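Local coordinates for protein beta-lactamase OXA-2 (Salmonella typhimurium, PDB 1K38) that hydrolyses the beta-lactam ring of penicillins such as oxacillin, as a class D serine beta-lactamase that confers antibiotic resistance, at residues Phe60-Ala64 with Gly65-Asp69; Arg155-Arg159 with Asn160-Phe164. One frame throughout, in Å; residues are numbered along the deposited sequence.

Both contacts are local helix endings, met in series along the chain. Helix 56-64 starts just after the predicted acyl-ester serine, Ser51, and the carboxylated Lys54; contact 1 closes it with a turn into the loop that runs on to helix 92-97. Much later, contact 2 ends helix 147-158 and opens the short link to helix 166-175. Neither nests in or crosses the other. Their centres lie about 17 Å apart, yet they touch: the ring of Phe164, from contact 2, packs on Phe60 and Asp63 of contact 1, with Phe60 CD1 3.6 Å from Phe164 CZ. The link between helices 147-158 and 166-175 is thus laid against helix 56-64.

Contact 1: residues Phe60-Ala64 with Gly65-Asp69; sequences FALDA and GAVRD
Ala66 turns back under the last turn of helix 56-64, its N giving a 2.8 Å hydrogen bond to Ala61 O that lies in the carbonyl plane. A weak bond of 3.2 Å from Gly65 N to Leu62 O completes a Schellman motif, with Gly65 at the C-prime position. At its positive phi of 80° Gly65 holds a backbone shape in which the absence of a side chain keeps the Ala64 carbonyl O clear. Ala61 O also takes a weak bond from Val67 N at 3.4 Å.

Beyond the turn, Val67 CG1 settles between two helix side chains, 3.7 Å from Ala61 CB and equally far from Leu62 CD2. With chi1 at 55°, this methyl sits between the backbone N and the carbonyl carbon and is directed back at the helix. Ala61 CB and Ala66 CB meet beside it, and Phe107 of helix 101-111 packs on both Ala61 and Val67. A water molecule donates to Leu62 O and to Val67 O (2.7 Å), bridging helix and loop.

Ala61 O and Leu62 O are therefore answered by loop amides, Leu62 O by a water as well, while the methyls of Ala61, Leu62 and Val67 form a small apolar cluster.

Contact 2: residues Arg155-Arg159 with Asn160-Phe164; sequences RKLYR and NELPF
Glu161 N and Asn160 N fold back onto Lys156 O and Leu157 O, a Schellman motif that ends helix 147-158 with Asn160 at positive phi (64°). The bond from Glu161 N to Lys156 O is 2.8 Å long and fairly straight, whereas Asn160 N reaches Leu157 O at 3.0 Å from well above the carbonyl plane.

Leu162, in the loop beyond, brings its two methyls back to the helix. CD2 comes up across the Lys156 chain, 3.7 Å from its CB, and CD1 lies against Leu157 CB at 3.9 Å. Lys156 bends at its third torsion (chi3 -70°), which carries CE to within 3.9 Å of Leu162 CD2. Leu162 also rests on Leu59 of helix 56-64, making an apolar join between the two helices.

On the outer side Arg159 and Glu161 run side by side in the same direction, and Arg159 CB touches Glu161 CG (3.3 Å) and the carboxylate carbon CD beyond it. Arg159 turns at chi2 (-74°); Tyr158 CE2 lies above one face of its guanidinium, toward the rim, and NH2 makes a salt bridge with Glu28. Asn160 OD1 accepts a hydrogen bond from Lys173 NZ, which also binds Leu157 O and Tyr158 O and so ties helix 166-175 to this helix end, while at the subunit interface Asn160 ND2 is hydrogen-bonded to Glu70 OE2 of the second subunit. Despite their opposite charges, Arg159 NE and Glu161 OE2 remain 5.8 Å apart.

Contact 1: residues Phe60-Ala64 with Gly65-Asp69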
loop_
_atom_site.group_PDB
_atom_site.type_symbol
_atom_site.label_atom_id
_atom_site.label_comp_id
_atom_site.label_asym_id
_atom_site.label_seq_id
_atom_site.Cartn_x
_atom_site.Cartn_y
_atom_site.Cartn_z
ATOM N N PHE A 60 16.571 3.352 8.162
ATOM C CA PHE A 60 17.622 3.974 8.973
ATOM C C PHE A 60 17.161 5.343 9.465
ATOM O O PHE A 60 17.284 5.668 10.647
ATOM C CB PHE A 60 18.906 4.204 8.160
ATOM C CG PHE A 60 19.613 2.948 7.717
ATOM C CD1 PHE A 60 19.041 1.687 7.865
ATOM C CD2 PHE A 60 20.866 3.044 7.112
ATOM C CE1 PHE A 60 19.707 0.543 7.414
ATOM C CE2 PHE A 60 21.536 1.909 6.661
ATOM C CZ PHE A 60 20.958 0.658 6.811
ATOM N N ALA A 61 16.655 6.148 8.533
ATOM C CA ALA A 61 16.194 7.504 8.823
ATOM C C ALA A 61 15.039 7.555 9.818
ATOM O O ALA A 61 15.019 8.408 10.704
ATOM C CB ALA A 61 15.799 8.205 7.523
ATOM N N LEU A 62 14.074 6.654 9.672
ATOM C CA LEU A 62 12.938 6.625 10.587
ATOM C C LEU A 62 13.411 6.190 11.973
ATOM O O LEU A 62 12.992 6.749 12.992
ATOM C CB LEU A 62 11.869 5.654 10.077
ATOM C CG LEU A 62 11.056 6.112 8.861
ATOM C CD1 LEU A 62 10.411 4.900 8.201
ATOM C CD2 LEU A 62 10.004 7.127 9.289
ATOM N N ASP A 63 14.289 5.193 12.003
ATOM C CA ASP A 63 14.810 4.677 13.261
ATOM C C ASP A 63 15.649 5.715 13.996
ATOM O O ASP A 63 15.585 5.814 15.219
ATOM C CB ASP A 63 15.647 3.418 13.011
ATOM C CG ASP A 63 16.036 2.716 14.296
ATOM O OD1 ASP A 63 17.098 3.051 14.866
ATOM O OD2 ASP A 63 15.272 1.837 14.745
ATOM N N ALA A 64 16.418 6.497 13.244
ATOM C CA ALA A 64 17.282 7.523 13.829
ATOM C C ALA A 64 16.540 8.823 14.122
ATOM O O ALA A 64 17.086 9.728 14.760
ATOM C CB ALA A 64 18.455 7.801 12.900
ATOM N N GLY A 65 15.301 8.917 13.656
ATOM C CA GLY A 65 14.521 10.119 13.884
ATOM C C GLY A 65 14.868 11.244 12.930
ATOM O O GLY A 65 14.546 12.403 13.195
ATOM N N ALA A 66 15.531 10.911 11.822
ATOM C CA ALA A 66 15.897 11.907 10.818
ATOM C C ALA A 66 14.632 12.352 10.098
ATOM O O ALA A 66 14.575 13.443 9.536
ATOM C CB ALA A 66 16.898 11.321 9.824
ATOM N N VAL A 67 13.625 11.482 10.107
ATOM C CA VAL A 67 12.332 11.782 9.509
ATOM C C VAL A 67 11.286 11.180 10.445
ATOM O O VAL A 67 11.431 10.048 10.911
ATOM C CB VAL A 67 12.194 11.192 8.078
ATOM C CG1 VAL A 67 12.459 9.690 8.084
ATOM C CG2 VAL A 67 10.808 11.496 7.529
ATOM N N ARG A 68 10.242 11.953 10.730
ATOM C CA ARG A 68 9.186 11.527 11.646
ATOM C C ARG A 68 8.164 10.567 11.048
ATOM O O ARG A 68 7.872 9.519 11.622
ATOM C CB ARG A 68 8.438 12.749 12.189
ATOM C CG ARG A 68 9.308 13.768 12.911
ATOM C CD ARG A 68 8.446 14.887 13.495
ATOM N NE ARG A 68 7.791 15.689 12.462
ATOM C CZ ARG A 68 8.385 16.664 11.781
ATOM N NH1 ARG A 68 9.652 16.967 12.022
ATOM N NH2 ARG A 68 7.711 17.333 10.856
ATOM N N ASP A 69 7.608 10.943 9.904
ATOM C CA ASP A 69 6.604 10.116 9.249
ATOM C C ASP A 69 6.413 10.546 7.800
ATOM O O ASP A 69 7.202 11.322 7.262
ATOM C CB ASP A 69 5.265 10.206 9.989
ATOM C CG ASP A 69 4.777 11.634 10.150
ATOM O OD1 ASP A 69 5.171 12.501 9.340
ATOM O OD2 ASP A 69 3.984 11.886 11.086
HETATM O O HOH W 1 10.976 8.617 13.198
#

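Contact 2: residues Arg155-Arg159 with Asn160-Phe164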
loop_
_atom_site.group_PDB
_atom_site.type_symbol
_atom_site.label_atom_id
_atom_site.label_comp_id
_atom_site.label_asym_id
_atom_site.label_seq_id
_atom_site.Cartn_x
_atom_site.Cartn_y
_atom_site.Cartn_z
ATOM N N ARG A 155 12.908 -10.104 1.064
ATOM C CA ARG A 155 12.085 -11.124 1.703
ATOM C C ARG A 155 11.978 -10.871 3.204
ATOM O O ARG A 155 10.923 -11.100 3.802
ATOM C CB ARG A 155 12.656 -12.513 1.416
ATOM C CG ARG A 155 12.639 -12.829 -0.065
ATOM C CD ARG A 155 13.268 -14.171 -0.373
ATOM N NE ARG A 155 12.302 -15.262 -0.322
ATOM C CZ ARG A 155 12.542 -16.475 -0.808
ATOM N NH1 ARG A 155 13.716 -16.737 -1.372
ATOM N NH2 ARG A 155 11.611 -17.417 -0.749
ATOM N N LYS A 156 13.057 -10.382 3.810
ATOM C CA LYS A 156 13.034 -10.084 5.239
ATOM C C LYS A 156 12.080 -8.919 5.506
ATOM O O LYS A 156 11.296 -8.955 6.453
ATOM C CB LYS A 156 14.442 -9.759 5.744
ATOM C CG LYS A 156 15.355 -10.982 5.778
ATOM C CD LYS A 156 16.697 -10.698 6.434
ATOM C CE LYS A 156 17.563 -9.793 5.587
ATOM N NZ LYS A 156 18.956 -9.755 6.121
ATOM N N LEU A 157 12.136 -7.895 4.659
ATOM C CA LEU A 157 11.254 -6.737 4.795
ATOM C C LEU A 157 9.796 -7.184 4.673
ATOM O O LEU A 157 8.932 -6.775 5.450
ATOM C CB LEU A 157 11.568 -5.703 3.703
ATOM C CG LEU A 157 10.656 -4.471 3.644
ATOM C CD1 LEU A 157 10.707 -3.719 4.971
ATOM C CD2 LEU A 157 11.097 -3.556 2.500
ATOM N N TYR A 158 9.531 -8.016 3.674
ATOM C CA TYR A 158 8.195 -8.537 3.432
ATOM C C TYR A 158 7.645 -9.230 4.680
ATOM O O TYR A 158 6.486 -9.031 5.052
ATOM C CB TYR A 158 8.246 -9.529 2.264
ATOM C CG TYR A 158 6.955 -10.276 2.004
ATOM C CD1 TYR A 158 5.828 -9.618 1.514
ATOM C CD2 TYR A 158 6.872 -11.649 2.230
ATOM C CE1 TYR A 158 4.648 -10.310 1.250
ATOM C CE2 TYR A 158 5.695 -12.351 1.969
ATOM C CZ TYR A 158 4.590 -11.676 1.476
ATOM O OH TYR A 158 3.438 -12.372 1.195
ATOM N N ARG A 159 8.494 -10.019 5.329
ATOM C CA ARG A 159 8.109 -10.778 6.514
ATOM C C ARG A 159 8.185 -9.984 7.816
ATOM O O ARG A 159 7.901 -10.529 8.885
ATOM C CB ARG A 159 8.993 -12.024 6.634
ATOM C CG ARG A 159 8.879 -12.996 5.471
ATOM C CD ARG A 159 7.572 -13.772 5.533
ATOM N NE ARG A 159 7.400 -14.642 4.374
ATOM C CZ ARG A 159 6.372 -15.466 4.206
ATOM N NH1 ARG A 159 5.421 -15.540 5.128
ATOM N NH2 ARG A 159 6.286 -16.206 3.108
ATOM N N ASN A 160 8.561 -8.709 7.729
ATOM C CA ASN A 160 8.685 -7.852 8.911
ATOM C C ASN A 160 9.787 -8.381 9.825
ATOM O O ASN A 160 9.749 -8.173 11.039
ATOM C CB ASN A 160 7.360 -7.805 9.679
ATOM C CG ASN A 160 6.208 -7.305 8.825
ATOM O OD1 ASN A 160 6.268 -6.210 8.261
ATOM N ND2 ASN A 160 5.148 -8.109 8.726
ATOM N N GLU A 161 10.779 -9.039 9.230
ATOM C CA GLU A 161 11.886 -9.639 9.976
ATOM C C GLU A 161 13.118 -8.765 10.180
ATOM O O GLU A 161 14.080 -9.198 10.815
ATOM C CB GLU A 161 12.331 -10.933 9.297
ATOM C CG GLU A 161 11.235 -11.948 9.100
ATOM C CD GLU A 161 11.724 -13.174 8.356
ATOM O OE1 GLU A 161 12.583 -13.023 7.460
ATOM O OE2 GLU A 161 11.247 -14.283 8.660
ATOM N N LEU A 162 13.113 -7.552 9.639
ATOM C CA LEU A 162 14.270 -6.683 9.816
ATOM C C LEU A 162 14.263 -6.122 11.236
ATOM O O LEU A 162 13.206 -5.988 11.858
ATOM C CB LEU A 162 14.251 -5.551 8.788
ATOM C CG LEU A 162 14.412 -5.987 7.326
ATOM C CD1 LEU A 162 14.226 -4.779 6.423
ATOM C CD2 LEU A 162 15.788 -6.620 7.099
ATOM N N PRO A 163 15.449 -5.791 11.772
ATOM C CA PRO A 163 15.583 -5.245 13.126
ATOM C C PRO A 163 15.206 -3.771 13.242
ATOM O O PRO A 163 16.002 -2.942 13.693
ATOM C CB PRO A 163 17.051 -5.493 13.443
ATOM C CG PRO A 163 17.697 -5.256 12.116
ATOM C CD PRO A 163 16.774 -5.991 11.154
ATOM N N PHE A 164 13.982 -3.456 12.831
ATOM C CA PHE A 164 13.447 -2.101 12.887
ATOM C C PHE A 164 11.997 -2.216 13.334
ATOM O O PHE A 164 11.402 -3.286 13.227
ATOM C CB PHE A 164 13.486 -1.446 11.502
ATOM C CG PHE A 164 14.871 -1.174 10.998
ATOM C CD1 PHE A 164 15.576 -0.057 11.430
ATOM C CD2 PHE A 164 15.484 -2.053 10.112
ATOM C CE1 PHE A 164 16.876 0.179 10.987
ATOM C CE2 PHE A 164 16.781 -1.826 9.667
ATOM C CZ PHE A 164 17.478 -0.708 10.106
#